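Local coordinates for GTN Reductase (Agrobacterium tumefaciens, PDB 5N6G), which is a flavoprotein of the Old Yellow Enzyme family that binds flavin mononucleotide and probably reduces activated carbon-carbon double bonds at the expense of NADH or NADPH, at residues Leu256-Gly269 and Tyr286-Gly298. Sequence-based numbering, arbitrary orientation.
Sequences LGKRNLAFIHVVEG and YASFKAAYRNAGG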
loop_
_atom_site.group_PDB
_atom_site.type_symbol
_atom_site.label_atom_id
_atom_site.label_comp_id
_atom_site.label_asym_id
_atom_site.label_seq_id
_atom_site.Cartn_x
_atom_site.Cartn_y
_atom_site.Cartn_z
ATOM N N LEU A 256 14.795 -5.636 7.401
ATOM C CA LEU A 256 14.518 -4.274 6.954
ATOM C C LEU A 256 15.227 -3.245 7.822
ATOM O O LEU A 256 15.571 -2.162 7.342
ATOM C CB LEU A 256 13.010 -4.017 6.941
ATOM C CG LEU A 256 12.237 -4.847 5.918
ATOM C CD1 LEU A 256 10.742 -4.587 6.107
ATOM C CD2 LEU A 256 12.595 -4.569 4.490
ATOM N N GLY A 257 15.461 -3.572 9.095
ATOM C CA GLY A 257 16.180 -2.683 9.990
ATOM C C GLY A 257 17.608 -2.426 9.585
ATOM O O GLY A 257 18.236 -1.482 10.078
ATOM N N LYS A 258 18.144 -3.257 8.701
ATOM C CA LYS A 258 19.505 -3.131 8.207
ATOM C C LYS A 258 19.610 -2.251 6.973
ATOM O O LYS A 258 20.744 -1.941 6.550
ATOM C CB LYS A 258 20.050 -4.515 7.875
ATOM C CG LYS A 258 20.168 -5.464 9.061
ATOM C CD LYS A 258 20.454 -6.859 8.577
ATOM C CE LYS A 258 20.589 -7.830 9.737
ATOM N NZ LYS A 258 20.897 -9.190 9.203
ATOM N N ARG A 259 18.482 -1.803 6.424
ATOM C CA ARG A 259 18.437 -1.230 5.077
ATOM C C ARG A 259 18.155 0.273 4.995
ATOM O O ARG A 259 17.944 0.782 3.892
ATOM C CB ARG A 259 17.425 -2.014 4.249
ATOM C CG ARG A 259 18.006 -3.392 3.879
ATOM C CD ARG A 259 16.973 -4.385 3.564
ATOM N NE ARG A 259 17.477 -5.464 2.721
ATOM C CZ ARG A 259 17.990 -6.615 3.159
ATOM N NH1 ARG A 259 18.114 -6.878 4.457
ATOM N NH2 ARG A 259 18.363 -7.530 2.276
ATOM N N ASN A 260 18.164 1.002 6.101
ATOM C CA ASN A 260 18.129 2.464 6.040
ATOM C C ASN A 260 16.880 2.985 5.325
ATOM O O ASN A 260 16.928 3.997 4.620
ATOM C CB ASN A 260 19.396 2.993 5.371
ATOM C CG ASN A 260 20.636 2.702 6.191
ATOM O OD1 ASN A 260 21.522 1.950 5.780
ATOM N ND2 ASN A 260 20.691 3.289 7.367
ATOM N N LEU A 261 15.735 2.347 5.572
ATOM C CA LEU A 261 14.494 2.698 4.897
ATOM C C LEU A 261 13.829 3.923 5.524
ATOM O O LEU A 261 14.068 4.284 6.690
ATOM C CB LEU A 261 13.514 1.526 4.902
ATOM C CG LEU A 261 13.991 0.243 4.205
ATOM C CD1 LEU A 261 12.888 -0.776 4.241
ATOM C CD2 LEU A 261 14.413 0.528 2.768
ATOM N N ALA A 262 12.955 4.550 4.724
ATOM C CA ALA A 262 12.306 5.795 5.131
ATOM C C ALA A 262 11.197 5.552 6.144
ATOM O O ALA A 262 11.061 6.314 7.109
ATOM C CB ALA A 262 11.749 6.511 3.906
ATOM N N PHE A 263 10.439 4.475 5.970
ATOM C CA PHE A 263 9.298 4.204 6.833
ATOM C C PHE A 263 8.842 2.763 6.684
ATOM O O PHE A 263 9.030 2.118 5.644
ATOM C CB PHE A 263 8.116 5.170 6.572
ATOM C CG PHE A 263 7.531 5.106 5.174
ATOM C CD1 PHE A 263 8.050 5.916 4.166
ATOM C CD2 PHE A 263 6.463 4.262 4.871
ATOM C CE1 PHE A 263 7.527 5.883 2.869
ATOM C CE2 PHE A 263 5.930 4.232 3.572
ATOM C CZ PHE A 263 6.463 5.035 2.583
ATOM N N ILE A 264 8.231 2.280 7.769
ATOM C CA ILE A 264 7.495 1.026 7.820
ATOM C C ILE A 264 6.056 1.383 8.156
ATOM O O ILE A 264 5.805 2.067 9.156
ATOM C CB ILE A 264 8.041 0.064 8.898
ATOM C CG1 ILE A 264 9.579 -0.041 8.850
ATOM C CG2 ILE A 264 7.330 -1.293 8.793
ATOM C CD1 ILE A 264 10.119 -0.691 7.585
ATOM N N HIS A 265 5.120 0.921 7.336
ATOM C CA HIS A 265 3.700 1.173 7.512
ATOM C C HIS A 265 3.028 -0.150 7.835
ATOM O O HIS A 265 3.048 -1.074 7.015
ATOM C CB HIS A 265 3.141 1.807 6.235
ATOM C CG HIS A 265 1.709 2.207 6.299
ATOM N ND1 HIS A 265 1.111 2.888 5.267
ATOM C CD2 HIS A 265 0.749 2.020 7.233
ATOM C CE1 HIS A 265 -0.152 3.126 5.567
ATOM N NE2 HIS A 265 -0.401 2.610 6.753
ATOM N N VAL A 266 2.457 -0.259 9.032
ATOM C CA VAL A 266 1.929 -1.525 9.533
ATOM C C VAL A 266 0.419 -1.434 9.707
ATOM O O VAL A 266 -0.088 -0.519 10.373
ATOM C CB VAL A 266 2.610 -1.933 10.853
ATOM C CG1 VAL A 266 2.406 -0.881 11.931
ATOM C CG2 VAL A 266 2.102 -3.284 11.332
ATOM N N VAL A 267 -0.285 -2.405 9.130
ATOM C CA VAL A 267 -1.709 -2.636 9.365
ATOM C C VAL A 267 -1.820 -3.521 10.594
ATOM O O VAL A 267 -1.355 -4.669 10.594
ATOM C CB VAL A 267 -2.379 -3.306 8.151
ATOM C CG1 VAL A 267 -3.858 -3.593 8.422
ATOM C CG2 VAL A 267 -2.219 -2.453 6.886
ATOM N N GLU A 268 -2.469 -3.008 11.631
ATOM C CA GLU A 268 -2.628 -3.714 12.889
ATOM C C GLU A 268 -3.974 -4.430 12.881
ATOM O O GLU A 268 -5.026 -3.799 13.015
ATOM C CB GLU A 268 -2.510 -2.730 14.051
ATOM C CG GLU A 268 -1.130 -2.077 14.077
ATOM C CD GLU A 268 -0.984 -0.971 15.113
ATOM O OE1 GLU A 268 -1.953 -0.210 15.358
ATOM O OE2 GLU A 268 0.127 -0.864 15.668
ATOM N N GLY A 269 -3.939 -5.747 12.726
ATOM C CA GLY A 269 -5.150 -6.538 12.688
ATOM C C GLY A 269 -5.639 -6.844 11.287
ATOM O O GLY A 269 -4.914 -6.762 10.297
ATOM N N TYR A 286 2.617 -6.794 18.534
ATOM C CA TYR A 286 3.098 -5.694 17.703
ATOM C C TYR A 286 4.257 -4.938 18.356
ATOM O O TYR A 286 5.081 -4.360 17.639
ATOM C CB TYR A 286 1.947 -4.744 17.387
ATOM C CG TYR A 286 0.928 -5.394 16.487
ATOM C CD1 TYR A 286 1.036 -5.302 15.115
ATOM C CD2 TYR A 286 -0.110 -6.162 17.019
ATOM C CE1 TYR A 286 0.117 -5.932 14.270
ATOM C CE2 TYR A 286 -1.025 -6.796 16.179
ATOM C CZ TYR A 286 -0.910 -6.666 14.825
ATOM O OH TYR A 286 -1.837 -7.300 14.004
ATOM N N ALA A 287 4.342 -4.924 19.684
ATOM C CA ALA A 287 5.515 -4.340 20.347
ATOM C C ALA A 287 6.782 -5.141 20.064
ATOM O O ALA A 287 7.861 -4.563 19.882
ATOM C CB ALA A 287 5.272 -4.254 21.847
ATOM N N SER A 288 6.683 -6.474 20.081
ATOM C CA SER A 288 7.830 -7.331 19.784
ATOM C C SER A 288 8.279 -7.135 18.343
ATOM O O SER A 288 9.482 -7.117 18.033
ATOM C CB SER A 288 7.436 -8.793 20.032
ATOM O OG SER A 288 8.424 -9.691 19.549
ATOM N N PHE A 289 7.305 -6.991 17.455
ATOM C CA PHE A 289 7.547 -6.740 16.040
ATOM C C PHE A 289 8.294 -5.427 15.834
ATOM O O PHE A 289 9.319 -5.380 15.134
ATOM C CB PHE A 289 6.180 -6.757 15.344
ATOM C CG PHE A 289 6.177 -6.455 13.883
ATOM C CD1 PHE A 289 6.929 -7.193 12.973
ATOM C CD2 PHE A 289 5.351 -5.449 13.393
ATOM C CE1 PHE A 289 6.867 -6.914 11.620
ATOM C CE2 PHE A 289 5.291 -5.166 12.052
ATOM C CZ PHE A 289 6.046 -5.895 11.161
ATOM N N LYS A 290 7.812 -4.349 16.460
ATOM C CA LYS A 290 8.509 -3.074 16.357
ATOM C C LYS A 290 9.895 -3.155 16.972
ATOM O O LYS A 290 10.852 -2.581 16.435
ATOM C CB LYS A 290 7.713 -1.965 17.040
ATOM C CG LYS A 290 8.369 -0.602 16.892
ATOM C CD LYS A 290 7.534 0.478 17.536
ATOM C CE LYS A 290 8.163 1.846 17.287
ATOM N NZ LYS A 290 7.589 2.892 18.164
ATOM N N ALA A 291 10.031 -3.867 18.095
ATOM C CA ALA A 291 11.350 -3.992 18.708
ATOM C C ALA A 291 12.317 -4.752 17.818
ATOM O O ALA A 291 13.520 -4.463 17.831
ATOM C CB ALA A 291 11.253 -4.670 20.067
ATOM N N ALA A 292 11.820 -5.715 17.024
ATOM C CA ALA A 292 12.711 -6.445 16.120
ATOM C C ALA A 292 13.293 -5.500 15.077
ATOM O O ALA A 292 14.455 -5.628 14.683
ATOM C CB ALA A 292 11.952 -7.580 15.449
ATOM N N TYR A 293 12.493 -4.536 14.636
ATOM C CA TYR A 293 12.976 -3.547 13.685
ATOM C C TYR A 293 13.979 -2.614 14.352
ATOM O O TYR A 293 15.086 -2.400 13.837
ATOM C CB TYR A 293 11.801 -2.755 13.122
ATOM C CG TYR A 293 12.186 -1.686 12.133
ATOM C CD1 TYR A 293 12.756 -2.013 10.895
ATOM C CD2 TYR A 293 11.962 -0.359 12.412
ATOM C CE1 TYR A 293 13.091 -1.039 9.993
ATOM C CE2 TYR A 293 12.298 0.636 11.496
ATOM C CZ TYR A 293 12.859 0.285 10.293
ATOM O OH TYR A 293 13.210 1.275 9.395
ATOM N N ARG A 294 13.599 -2.016 15.491
ATOM C CA ARG A 294 14.475 -1.047 16.154
ATOM C C ARG A 294 15.781 -1.687 16.600
ATOM O O ARG A 294 16.864 -1.071 16.506
ATOM C CB ARG A 294 13.758 -0.429 17.357
ATOM C CG ARG A 294 12.608 0.475 16.985
ATOM C CD ARG A 294 13.077 1.759 16.345
ATOM N NE ARG A 294 11.961 2.681 16.143
ATOM C CZ ARG A 294 11.643 3.264 14.993
ATOM N NH1 ARG A 294 12.372 3.058 13.900
ATOM N NH2 ARG A 294 10.599 4.080 14.936
ATOM N N ASN A 295 15.697 -2.903 17.145
ATOM C CA ASN A 295 16.882 -3.527 17.725
ATOM C C ASN A 295 17.883 -3.925 16.650
ATOM O O ASN A 295 19.059 -4.140 16.968
ATOM C CB ASN A 295 16.482 -4.760 18.529
ATOM C CG ASN A 295 15.766 -4.421 19.805
ATOM O OD1 ASN A 295 15.756 -3.274 20.249
ATOM N ND2 ASN A 295 15.162 -5.431 20.414
ATOM N N ALA A 296 17.431 -4.064 15.405
ATOM C CA ALA A 296 18.319 -4.325 14.273
ATOM C C ALA A 296 18.933 -3.063 13.701
ATOM O O ALA A 296 19.684 -3.148 12.712
ATOM C CB ALA A 296 17.572 -5.039 13.156
ATOM N N GLY A 297 18.622 -1.905 14.262
ATOM C CA GLY A 297 19.114 -0.643 13.746
ATOM C C GLY A 297 18.104 0.161 12.968
ATOM O O GLY A 297 18.464 1.205 12.416
ATOM N N GLY A 298 16.850 -0.277 12.913
ATOM C CA GLY A 298 15.881 0.372 12.055
ATOM C C GLY A 298 15.517 1.743 12.574
ATOM O O GLY A 298 15.115 1.897 13.735
HETATM O O HOH W 1 15.270 0.549 7.862
#
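With CG anti to the backbone N (chi1 179°), the ring of Tyr-293 is carried from helix 286-295 across to Ile-264 on strand 263-267. Beyond CB and CG, CD1 and CE1 run along the backbone of Gly-257, with CE1 3.5 Å from Gly-257 CA. One ring face takes a CH-pi contact from Ile-264 CG1, which lies 3.6 Å from CZ and also near CE2; the opposite face, toward its rim, lies against Gly-298 CA. At the tip, Tyr-293 OH is hydrogen-bonded to Gly-300 N and, at 2.7 Å, to a water, which donates to Leu-256 O and accepts from Leu-261 N. Past the helix, Gly-297 takes a positive phi in a Schellman motif.

Further along, in the conformer modelled here, Val-266 CG2 meets the edge of the Phe-289 ring, 3.8 Å from CE2. At the far end, Glu-268 CB lies over one face of Tyr-286, toward the rim, while Gly-269 N donates to Tyr-286 OH over 2.9 Å in a bent bond (133°). Glu-268 OE1 accepts a hydrogen bond from Tyr-308 OH and forms a salt bridge to Arg-275 NH1.

The axes of strand 263-267 and helix 286-295 are nearly antiparallel (165°), as expected within a beta-alpha-beta unit, completed by strand 301-305, of an eight-stranded TIM barrel.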